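Local structure of anopheles gambiae adenosine kinase (Anopheles gambiae, 3LOO) at residues Gly30-Leu34 with Ala152-Ala157; Leu87-Trp92 with Arg118-Val124; Phe208-Leu212 with Leu225-Phe229. The protein probably phosphorylates adenosine to AMP as an adenosine kinase of the pfkB carbohydrate kinase family, captured here with a bound bis-adenosine tetraphosphate. All coordinates share one frame; numbering follows the deposited sequence.

Interaction 1. Residues Gly30-Leu34 with Ala152-Ala157; sequences GNPLL and ANLAAA. With B4P (bis(adenosine)-5'-tetraphosphate), chain D.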
loop_
_atom_site.group_PDB
_atom_site.type_symbol
_atom_site.label_atom_id
_atom_site.label_comp_id
_atom_site.label_asym_id
_atom_site.label_seq_id
_atom_site.Cartn_x
_atom_site.Cartn_y
_atom_site.Cartn_z
ATOM N N GLY A 30 -5.606 -4.995 -3.625
ATOM C CA GLY A 30 -4.168 -5.018 -3.811
ATOM C C GLY A 30 -3.640 -6.402 -4.153
ATOM O O GLY A 30 -4.406 -7.309 -4.537
ATOM N N ASN A 31 -2.333 -6.563 -3.948
ATOM C CA ASN A 31 -1.646 -7.772 -4.288
ATOM C C ASN A 31 -1.208 -8.445 -3.013
ATOM O O ASN A 31 -0.319 -7.932 -2.332
ATOM C CB ASN A 31 -0.360 -7.488 -5.110
ATOM C CG ASN A 31 -0.602 -6.600 -6.312
ATOM O OD1 ASN A 31 -1.674 -6.674 -6.948
ATOM N ND2 ASN A 31 0.419 -5.783 -6.669
ATOM N N PRO A 32 -1.818 -9.598 -2.686
ATOM C CA PRO A 32 -1.353 -10.246 -1.458
ATOM C C PRO A 32 -0.114 -11.077 -1.774
ATOM O O PRO A 32 -0.166 -11.980 -2.599
ATOM C CB PRO A 32 -2.540 -11.139 -1.045
ATOM C CG PRO A 32 -3.316 -11.363 -2.321
ATOM C CD PRO A 32 -2.881 -10.349 -3.372
ATOM N N LEU A 33 0.972 -10.794 -1.054
ATOM C CA LEU A 33 2.253 -11.347 -1.352
ATOM C C LEU A 33 2.883 -11.810 -0.042
ATOM O O LEU A 33 2.695 -11.164 0.999
ATOM C CB LEU A 33 3.136 -10.232 -1.946
ATOM C CG LEU A 33 3.368 -9.910 -3.431
ATOM C CD1 LEU A 33 2.302 -10.321 -4.391
ATOM C CD2 LEU A 33 3.889 -8.471 -3.644
ATOM N N LEU A 34 3.640 -12.908 -0.111
ATOM C CA LEU A 34 4.438 -13.360 1.017
ATOM C C LEU A 34 5.823 -12.761 0.827
ATOM O O LEU A 34 6.462 -12.990 -0.214
ATOM C CB LEU A 34 4.519 -14.897 1.040
ATOM C CG LEU A 34 5.317 -15.548 2.212
ATOM C CD1 LEU A 34 4.746 -15.203 3.628
ATOM C CD2 LEU A 34 5.422 -17.084 2.056
ATOM N N ALA A 152 9.318 -7.961 -6.611
ATOM C CA ALA A 152 7.975 -8.537 -6.453
ATOM C C ALA A 152 7.638 -9.462 -7.612
ATOM O O ALA A 152 7.622 -9.043 -8.775
ATOM C CB ALA A 152 6.884 -7.406 -6.337
ATOM N N ASN A 153 7.417 -10.714 -7.265
ATOM C CA ASN A 153 7.015 -11.763 -8.165
ATOM C C ASN A 153 5.532 -11.934 -7.922
ATOM O O ASN A 153 5.123 -12.629 -6.957
ATOM C CB ASN A 153 7.762 -13.059 -7.820
ATOM C CG ASN A 153 7.248 -14.270 -8.606
ATOM O OD1 ASN A 153 6.772 -14.141 -9.738
ATOM N ND2 ASN A 153 7.325 -15.437 -7.994
ATOM N N LEU A 154 4.738 -11.248 -8.752
ATOM C CA LEU A 154 3.290 -11.113 -8.513
ATOM C C LEU A 154 2.538 -12.425 -8.663
ATOM O O LEU A 154 1.655 -12.735 -7.855
ATOM C CB LEU A 154 2.659 -10.046 -9.416
ATOM C CG LEU A 154 3.074 -8.585 -9.180
ATOM C CD1 LEU A 154 2.234 -7.647 -10.017
ATOM C CD2 LEU A 154 2.933 -8.201 -7.653
ATOM N N ALA A 155 2.873 -13.175 -9.715
ATOM C CA ALA A 155 2.361 -14.537 -9.939
ATOM C C ALA A 155 0.819 -14.569 -9.775
ATOM O O ALA A 155 0.142 -13.912 -10.566
ATOM C CB ALA A 155 3.099 -15.541 -9.023
ATOM N N ALA A 156 0.253 -15.266 -8.774
ATOM C CA ALA A 156 -1.224 -15.355 -8.662
ATOM C C ALA A 156 -1.910 -14.008 -8.438
ATOM O O ALA A 156 -3.067 -13.808 -8.846
ATOM C CB ALA A 156 -1.662 -16.353 -7.563
ATOM N N ALA A 157 -1.204 -13.073 -7.814
ATOM C CA ALA A 157 -1.791 -11.722 -7.642
ATOM C C ALA A 157 -2.140 -11.096 -8.992
ATOM O O ALA A 157 -3.036 -10.257 -9.057
ATOM C CB ALA A 157 -0.884 -10.800 -6.839
HETATM P PA B4P D . 8.844 -0.931 2.222
HETATM O O1A B4P D . 9.430 -1.600 3.455
HETATM O O2A B4P D . 9.752 -0.778 1.004
HETATM O O3A B4P D . 8.528 0.580 2.662
HETATM P PB B4P D . 7.058 1.188 2.558
HETATM O O1B B4P D . 6.113 0.544 3.576
HETATM O O2B B4P D . 6.601 1.375 1.121
HETATM O O3B B4P D . 7.733 2.550 3.232
HETATM P PG B4P D . 7.804 4.032 2.605
HETATM O O1G B4P D . 9.086 4.282 1.888
HETATM O O2G B4P D . 6.553 4.208 1.768
HETATM O O3G B4P D . 7.692 5.000 3.876
HETATM P PD B4P D . 8.783 5.963 4.573
HETATM O O1D B4P D . 10.094 5.268 4.547
HETATM O O2D B4P D . 8.667 7.384 4.100
HETATM O O5E B4P D . 7.433 -1.627 1.815
HETATM C C5E B4P D . 7.507 -3.033 1.907
HETATM C C4E B4P D . 6.305 -3.756 1.370
HETATM O O4E B4P D . 6.049 -3.469 -0.005
HETATM C C3E B4P D . 6.606 -5.229 1.398
HETATM O O3E B4P D . 5.853 -5.739 2.516
HETATM C C2E B4P D . 6.052 -5.771 0.085
HETATM O O2E B4P D . 5.179 -6.900 0.214
HETATM C C1E B4P D . 5.344 -4.556 -0.544
HETATM N N9A B4P D . 5.500 -4.591 -2.010
HETATM C C8A B4P D . 6.643 -4.464 -2.744
HETATM N N7A B4P D . 6.311 -4.573 -4.064
HETATM C C5A B4P D . 4.969 -4.802 -4.167
HETATM C C6A B4P D . 4.067 -4.984 -5.229
HETATM N N6A B4P D . 4.455 -5.012 -6.542
HETATM N N1A B4P D . 2.757 -5.198 -4.947
HETATM C C2A B4P D . 2.301 -5.184 -3.670
HETATM N N3A B4P D . 3.142 -4.998 -2.639
HETATM C C4A B4P D . 4.466 -4.797 -2.862
HETATM O O5F B4P D . 8.244 5.860 6.079
HETATM C C5F B4P D . 6.864 5.995 6.398
HETATM C C4F B4P D . 6.794 6.333 7.886
HETATM O O4F B4P D . 7.603 5.445 8.678
HETATM C C3F B4P D . 7.410 7.693 8.165
HETATM O O3F B4P D . 6.473 8.715 7.850
HETATM C C2F B4P D . 7.741 7.598 9.642
HETATM O O2F B4P D . 6.574 7.878 10.440
HETATM C C1F B4P D . 8.185 6.132 9.793
HETATM N N9B B4P D . 9.675 6.098 9.647
HETATM C C8B B4P D . 10.355 5.728 8.544
HETATM N N7B B4P D . 11.692 5.826 8.740
HETATM C C5B B4P D . 11.904 6.272 9.996
HETATM C C6B B4P D . 13.022 6.584 10.765
HETATM N N6B B4P D . 14.258 6.426 10.226
HETATM N N1B B4P D . 12.862 7.021 12.052
HETATM C C2B B4P D . 11.629 7.177 12.595
HETATM N N3B B4P D . 10.498 6.901 11.886
HETATM C C4B B4P D . 10.572 6.457 10.592
HETATM O O HOH W 1 -4.223 -9.437 -6.602
#

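Interaction 2. Residues Leu87-Trp92 with Arg118-Val124; sequences LRVAQW and RATSNGV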
loop_
_atom_site.group_PDB
_atom_site.type_symbol
_atom_site.label_atom_id
_atom_site.label_comp_id
_atom_site.label_asym_id
_atom_site.label_seq_id
_atom_site.Cartn_x
_atom_site.Cartn_y
_atom_site.Cartn_z
ATOM N N LEU A 87 -4.155 -2.716 5.832
ATOM C CA LEU A 87 -5.403 -3.195 6.435
ATOM C C LEU A 87 -5.171 -4.024 7.727
ATOM O O LEU A 87 -5.959 -3.921 8.682
ATOM C CB LEU A 87 -6.245 -3.943 5.393
ATOM C CG LEU A 87 -7.212 -3.051 4.632
ATOM C CD1 LEU A 87 -6.580 -1.879 3.902
ATOM C CD2 LEU A 87 -8.060 -3.919 3.646
ATOM N N ARG A 88 -4.067 -4.776 7.788
ATOM C CA ARG A 88 -3.719 -5.527 8.998
ATOM C C ARG A 88 -3.364 -4.567 10.154
ATOM O O ARG A 88 -3.853 -4.750 11.278
ATOM C CB ARG A 88 -2.599 -6.556 8.726
ATOM C CG ARG A 88 -3.015 -7.744 7.792
ATOM C CD ARG A 88 -1.798 -8.656 7.437
ATOM N NE ARG A 88 -1.109 -8.998 8.690
ATOM C CZ ARG A 88 0.205 -9.089 8.866
ATOM N NH1 ARG A 88 1.060 -8.891 7.865
ATOM N NH2 ARG A 88 0.669 -9.385 10.074
ATOM N N VAL A 89 -2.564 -3.538 9.862
ATOM C CA VAL A 89 -2.263 -2.495 10.852
ATOM C C VAL A 89 -3.527 -1.751 11.307
ATOM O O VAL A 89 -3.742 -1.598 12.507
ATOM C CB VAL A 89 -1.099 -1.531 10.382
ATOM C CG1 VAL A 89 -0.888 -0.300 11.363
ATOM C CG2 VAL A 89 0.202 -2.338 10.163
ATOM N N ALA A 90 -4.362 -1.298 10.361
ATOM C CA ALA A 90 -5.642 -0.703 10.697
ATOM C C ALA A 90 -6.562 -1.584 11.589
ATOM O O ALA A 90 -7.193 -1.081 12.526
ATOM C CB ALA A 90 -6.398 -0.281 9.417
ATOM N N GLN A 91 -6.673 -2.871 11.276
ATOM C CA GLN A 91 -7.433 -3.803 12.098
ATOM C C GLN A 91 -6.838 -3.995 13.513
ATOM O O GLN A 91 -7.577 -4.077 14.528
ATOM C CB GLN A 91 -7.538 -5.138 11.363
ATOM C CG GLN A 91 -8.645 -5.140 10.344
ATOM C CD GLN A 91 -10.049 -5.061 10.986
ATOM O OE1 GLN A 91 -10.231 -5.262 12.197
ATOM N NE2 GLN A 91 -11.030 -4.800 10.168
ATOM N N TRP A 92 -5.517 -4.033 13.581
ATOM C CA TRP A 92 -4.850 -4.230 14.853
ATOM C C TRP A 92 -5.205 -3.061 15.768
ATOM O O TRP A 92 -5.587 -3.253 16.933
ATOM C CB TRP A 92 -3.340 -4.372 14.667
ATOM C CG TRP A 92 -2.617 -4.301 15.984
ATOM C CD1 TRP A 92 -2.694 -5.206 17.026
ATOM C CD2 TRP A 92 -1.731 -3.275 16.415
ATOM N NE1 TRP A 92 -1.900 -4.796 18.074
ATOM C CE2 TRP A 92 -1.300 -3.614 17.728
ATOM C CE3 TRP A 92 -1.250 -2.101 15.826
ATOM C CZ2 TRP A 92 -0.424 -2.805 18.462
ATOM C CZ3 TRP A 92 -0.360 -1.300 16.560
ATOM C CH2 TRP A 92 0.038 -1.665 17.866
ATOM N N ARG A 118 -2.567 -15.164 8.816
ATOM C CA ARG A 118 -2.093 -13.912 9.443
ATOM C C ARG A 118 -3.089 -12.752 9.288
ATOM O O ARG A 118 -3.371 -12.022 10.242
ATOM C CB ARG A 118 -0.728 -13.435 8.888
ATOM C CG ARG A 118 0.403 -14.444 9.013
ATOM C CD ARG A 118 1.151 -14.450 10.378
ATOM N NE ARG A 118 1.965 -15.680 10.458
ATOM C CZ ARG A 118 3.154 -15.879 9.870
ATOM N NH1 ARG A 118 3.755 -14.913 9.161
ATOM N NH2 ARG A 118 3.757 -17.058 9.997
ATOM N N ALA A 119 -3.600 -12.540 8.083
ATOM C CA ALA A 119 -4.495 -11.404 7.892
ATOM C C ALA A 119 -5.837 -11.629 8.651
ATOM O O ALA A 119 -6.315 -10.722 9.314
ATOM C CB ALA A 119 -4.706 -11.105 6.410
ATOM N N THR A 120 -6.396 -12.832 8.588
ATOM C CA THR A 120 -7.609 -13.152 9.381
ATOM C C THR A 120 -7.371 -13.030 10.899
ATOM O O THR A 120 -8.205 -12.493 11.580
ATOM C CB THR A 120 -8.223 -14.541 9.017
ATOM O OG1 THR A 120 -8.684 -14.496 7.659
ATOM C CG2 THR A 120 -9.475 -14.871 9.923
ATOM N N SER A 121 -6.231 -13.493 11.410
ATOM C CA SER A 121 -5.915 -13.293 12.838
ATOM C C SER A 121 -5.897 -11.855 13.287
ATOM O O SER A 121 -6.329 -11.572 14.401
ATOM C CB SER A 121 -4.584 -13.902 13.219
ATOM O OG SER A 121 -4.648 -15.243 12.813
ATOM N N ASN A 122 -5.397 -10.969 12.426
ATOM C CA ASN A 122 -5.376 -9.535 12.701
ATOM C C ASN A 122 -6.738 -8.860 12.623
ATOM O O ASN A 122 -6.884 -7.740 13.128
ATOM C CB ASN A 122 -4.367 -8.821 11.778
ATOM C CG ASN A 122 -2.921 -9.230 12.063
ATOM O OD1 ASN A 122 -2.527 -9.416 13.220
ATOM N ND2 ASN A 122 -2.133 -9.383 11.015
ATOM N N GLY A 123 -7.728 -9.533 12.018
ATOM C CA GLY A 123 -9.104 -9.021 11.974
ATOM C C GLY A 123 -9.607 -8.656 10.567
ATOM O O GLY A 123 -10.763 -8.259 10.386
ATOM N N VAL A 124 -8.751 -8.795 9.551
ATOM C CA VAL A 124 -9.213 -8.566 8.183
ATOM C C VAL A 124 -10.185 -9.627 7.728
ATOM O O VAL A 124 -9.978 -10.844 7.955
ATOM C CB VAL A 124 -7.998 -8.481 7.196
ATOM C CG1 VAL A 124 -8.452 -8.089 5.794
ATOM C CG2 VAL A 124 -6.963 -7.478 7.756
#

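Interaction 3. Residues Phe208-Leu212 with Leu225-Phe229; sequences FMMNL and LEEIF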
loop_
_atom_site.group_PDB
_atom_site.type_symbol
_atom_site.label_atom_id
_atom_site.label_comp_id
_atom_site.label_asym_id
_atom_site.label_seq_id
_atom_site.Cartn_x
_atom_site.Cartn_y
_atom_site.Cartn_z
ATOM N N PHE A 208 -12.174 7.676 -1.973
ATOM C CA PHE A 208 -11.271 6.769 -2.730
ATOM C C PHE A 208 -9.853 7.303 -2.479
ATOM O O PHE A 208 -9.569 8.510 -2.598
ATOM C CB PHE A 208 -11.631 6.648 -4.212
ATOM C CG PHE A 208 -10.732 5.696 -4.970
ATOM C CD1 PHE A 208 -11.044 4.360 -5.049
ATOM C CD2 PHE A 208 -9.519 6.150 -5.535
ATOM C CE1 PHE A 208 -10.209 3.468 -5.702
ATOM C CE2 PHE A 208 -8.643 5.263 -6.179
ATOM C CZ PHE A 208 -9.003 3.906 -6.255
ATOM N N MET A 209 -8.995 6.397 -2.051
ATOM C CA MET A 209 -7.669 6.746 -1.612
ATOM C C MET A 209 -6.697 5.781 -2.304
ATOM O O MET A 209 -7.041 4.627 -2.613
ATOM C CB MET A 209 -7.574 6.646 -0.079
ATOM C CG MET A 209 -8.644 7.527 0.655
ATOM S SD MET A 209 -8.710 7.222 2.410
ATOM C CE MET A 209 -9.789 5.787 2.417
ATOM N N MET A 210 -5.482 6.249 -2.541
ATOM C CA MET A 210 -4.486 5.387 -3.183
ATOM C C MET A 210 -3.082 5.787 -2.786
ATOM O O MET A 210 -2.857 6.825 -2.184
ATOM C CB MET A 210 -4.657 5.345 -4.712
ATOM C CG MET A 210 -4.493 6.685 -5.444
ATOM S SD MET A 210 -4.068 6.504 -7.217
ATOM C CE MET A 210 -2.317 6.070 -7.076
ATOM N N ASN A 211 -2.138 4.926 -3.127
ATOM C CA ASN A 211 -0.763 5.138 -2.758
ATOM C C ASN A 211 0.037 5.179 -4.058
ATOM O O ASN A 211 -0.265 4.399 -4.993
ATOM C CB ASN A 211 -0.301 3.938 -1.955
ATOM C CG ASN A 211 0.865 4.247 -1.096
ATOM O OD1 ASN A 211 1.952 4.571 -1.593
ATOM N ND2 ASN A 211 0.653 4.190 0.227
ATOM N N LEU A 212 1.091 6.001 -4.102
ATOM C CA LEU A 212 1.959 5.960 -5.279
ATOM C C LEU A 212 2.731 4.662 -5.377
ATOM O O LEU A 212 3.094 4.250 -6.479
ATOM C CB LEU A 212 2.858 7.186 -5.377
ATOM C CG LEU A 212 2.167 8.519 -5.656
ATOM C CD1 LEU A 212 3.170 9.655 -5.454
ATOM C CD2 LEU A 212 1.481 8.511 -7.096
ATOM N N LEU A 225 -2.645 6.845 -14.154
ATOM C CA LEU A 225 -2.565 7.729 -13.034
ATOM C C LEU A 225 -3.355 9.017 -13.289
ATOM O O LEU A 225 -4.169 9.455 -12.452
ATOM C CB LEU A 225 -1.110 8.051 -12.809
ATOM C CG LEU A 225 -0.565 8.105 -11.402
ATOM C CD1 LEU A 225 -1.333 7.190 -10.467
ATOM C CD2 LEU A 225 0.921 7.733 -11.477
ATOM N N GLU A 226 -3.126 9.608 -14.459
ATOM C CA GLU A 226 -3.863 10.762 -14.903
ATOM C C GLU A 226 -5.365 10.483 -14.963
ATOM O O GLU A 226 -6.146 11.332 -14.543
ATOM C CB GLU A 226 -3.395 11.187 -16.303
ATOM C CG GLU A 226 -2.052 11.879 -16.324
ATOM C CD GLU A 226 -1.880 12.736 -17.580
ATOM O OE1 GLU A 226 -2.070 12.205 -18.700
ATOM O OE2 GLU A 226 -1.629 13.946 -17.431
ATOM N N GLU A 227 -5.758 9.342 -15.539
ATOM C CA GLU A 227 -7.155 9.021 -15.690
ATOM C C GLU A 227 -7.882 8.794 -14.311
ATOM O O GLU A 227 -9.064 9.135 -14.154
ATOM C CB GLU A 227 -7.340 7.795 -16.606
ATOM C CG GLU A 227 -8.835 7.557 -16.969
ATOM C CD GLU A 227 -9.101 6.359 -17.872
ATOM O OE1 GLU A 227 -8.232 5.495 -18.067
ATOM O OE2 GLU A 227 -10.214 6.267 -18.403
ATOM N N ILE A 228 -7.172 8.258 -13.314
ATOM C CA ILE A 228 -7.807 7.952 -12.009
ATOM C C ILE A 228 -7.750 9.149 -11.039
ATOM O O ILE A 228 -8.571 9.254 -10.123
ATOM C CB ILE A 228 -7.198 6.677 -11.341
ATOM C CG1 ILE A 228 -8.190 6.065 -10.326
ATOM C CG2 ILE A 228 -5.857 7.014 -10.620
ATOM C CD1 ILE A 228 -7.858 4.566 -9.938
ATOM N N PHE A 229 -6.782 10.045 -11.226
ATOM C CA PHE A 229 -6.616 11.157 -10.321
ATOM C C PHE A 229 -7.851 12.017 -9.985
ATOM O O PHE A 229 -7.959 12.428 -8.833
ATOM C CB PHE A 229 -5.459 12.069 -10.716
ATOM C CG PHE A 229 -4.139 11.651 -10.126
ATOM C CD1 PHE A 229 -4.089 10.791 -9.041
ATOM C CD2 PHE A 229 -2.942 12.096 -10.681
ATOM C CE1 PHE A 229 -2.856 10.385 -8.501
ATOM C CE2 PHE A 229 -1.705 11.713 -10.138
ATOM C CZ PHE A 229 -1.661 10.854 -9.047
#

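Interaction 1. Residues Gly30-Leu34 with Ala152-Ala157
The methyl of A157 is the main bump of this contact, and three consecutive residues of 30-34 make the hollow for it. N31 CB lies 3.8 Å from A157 CB, the ring carbon CD of P32 borders it from a second direction, and CD1 of L33 completes the rim. A second bump is L154 CD2, which reaches the groove between N31 and L33, 3.6 Å from N31 ND2 and 3.9 Å from L33 CD1. The isobutyl group of L33 is forked between two neighbours. While CD1 faces L154 and A157, CD2 of L33 packs against the six-membered ring of the adenine, 3.7 Å from C2A of the ligand. Both torsions of this leucine (chi1 -95°, chi2 25°) are far from the staggered values, and this rotation puts CD1 on the protein and CD2 on the adenine. A152 adds its methyl at the other end, CB lying 3.4 Å from the adenine amino nitrogen N6A. Polar ties are few. N31 ND2 donates to N1A of the adenine at 3.0 Å, a nearly straight bond (164°), and makes a weaker one to F185 O; N31 OD1 is buried without a partner. One water donates to both G30 O and A157 O, bridging the two backbones beside the A157 methyl. The loop between strands 26-29 and 33-39 thus meets the end of strand 147-153 around one base, an arrangement that fits the nucleoside pocket of a pfkB-family kinase, where the central sheet meets the smaller lid sheet.

Interaction 2. Residues Leu87-Trp92 with Arg118-Val124
R88 and Q91 of helix 82-94 lie against A119, N122 and the residues just after helix 110-122, in a packing of two roughly parallel helices beside strand 100-107 of the central sheet. The short axes approach to 9.2 Å at 26°. R88 runs across the neighbouring helix: its extended chi2 (174°) lays CG and CD along A119, with R88 CD 3.9 Å from A119 CB, and the bend at chi3 then turns the guanidinium to the N122 amide. Beyond the bend the guanidinium has R118 CB over one face, offset toward the rim, and the amide of N122 at its edge, with the two planes nearly coplanar. F355 gives the same guanidinium a cation-pi partner. Q91 points toward the helix end, where Q91 CB approaches N122 O to 3.2 Å and Q91 CG rests 3.9 Å from V124 CG2. V124 CG2 also lies 4.3 Å from L87 CB, at the point where the chain leaves the helix for strand 125-131. The helix stops at G123, whose positive phi turns the backbone away while G123 N bonds to T120 O at 3.0 Å and, weakly, to A119 O; V124 N bonds to A119 O as well. G123 is thus the C-terminal glycine of a Schellman motif. Helix 110-122 is the connection of a beta-alpha-beta crossover between the parallel strands 100-107 and 125-131, and helix 82-94 packs alongside it, as in the Rossmann-like alpha/beta core of ribokinase-type enzymes.

Interaction 3. Residues Phe208-Leu212 with Leu225-Phe229
M210 and I228 bury the most surface, with L212 next. M210 leaves strand 207-211 toward helix 222-228 with CG between its backbone N and carbonyl carbon (chi1 62°), and its bent end divides the work: M210 CE touches L225 CD1 at 3.7 Å, and M210 SD meets I228 CG2 at 3.9 Å. M210 SD also sits 5.4 Å from the centroid of the F229 ring, 66° off the ring normal, an oblique Met-aromatic contact. I228 has a methyl for each of two strand residues. CG2 takes the sulfur, and I228 CD1, carried out by a CG1 anti to the backbone N, reaches F208 at CE2, 3.9 Å away, the two side chains crossing at about a right angle. L212, just past the strand, turns its CD2 to the F229 ring edge, 4.4 Å from F229 CZ, and approaches L225 CD2 at a similar distance. Neighbouring residues extend the apolar layer: V232 touches both F208 and M210, while L235 of the adjacent strand 234-238 touches L212 and F229. Only carbon and sulfur meet here, so strand and helix are held by shape and by exclusion of water, without the directional demands of polar bonds.

Interaction 1 touches the ligand, and the other two lie in the layers around it. Interaction 2 lies entirely in the chain between the segments of interaction 1; their centres are 18 Å apart and their nearest atoms about 6 Å. Helix 110-122, which supplies one side of interaction 2, also covers P32 and L34 of interaction 1 through L115. Interaction 3 follows later in the sequence, on the opposite side of the chain's centre from interaction 2, with centres 24 Å apart. Neither is remote from the site: the side chain of R88 is about 8 Å from the ligand, and that of L212 about 8 Å from the magnesium ion and 9 Å from the ligand.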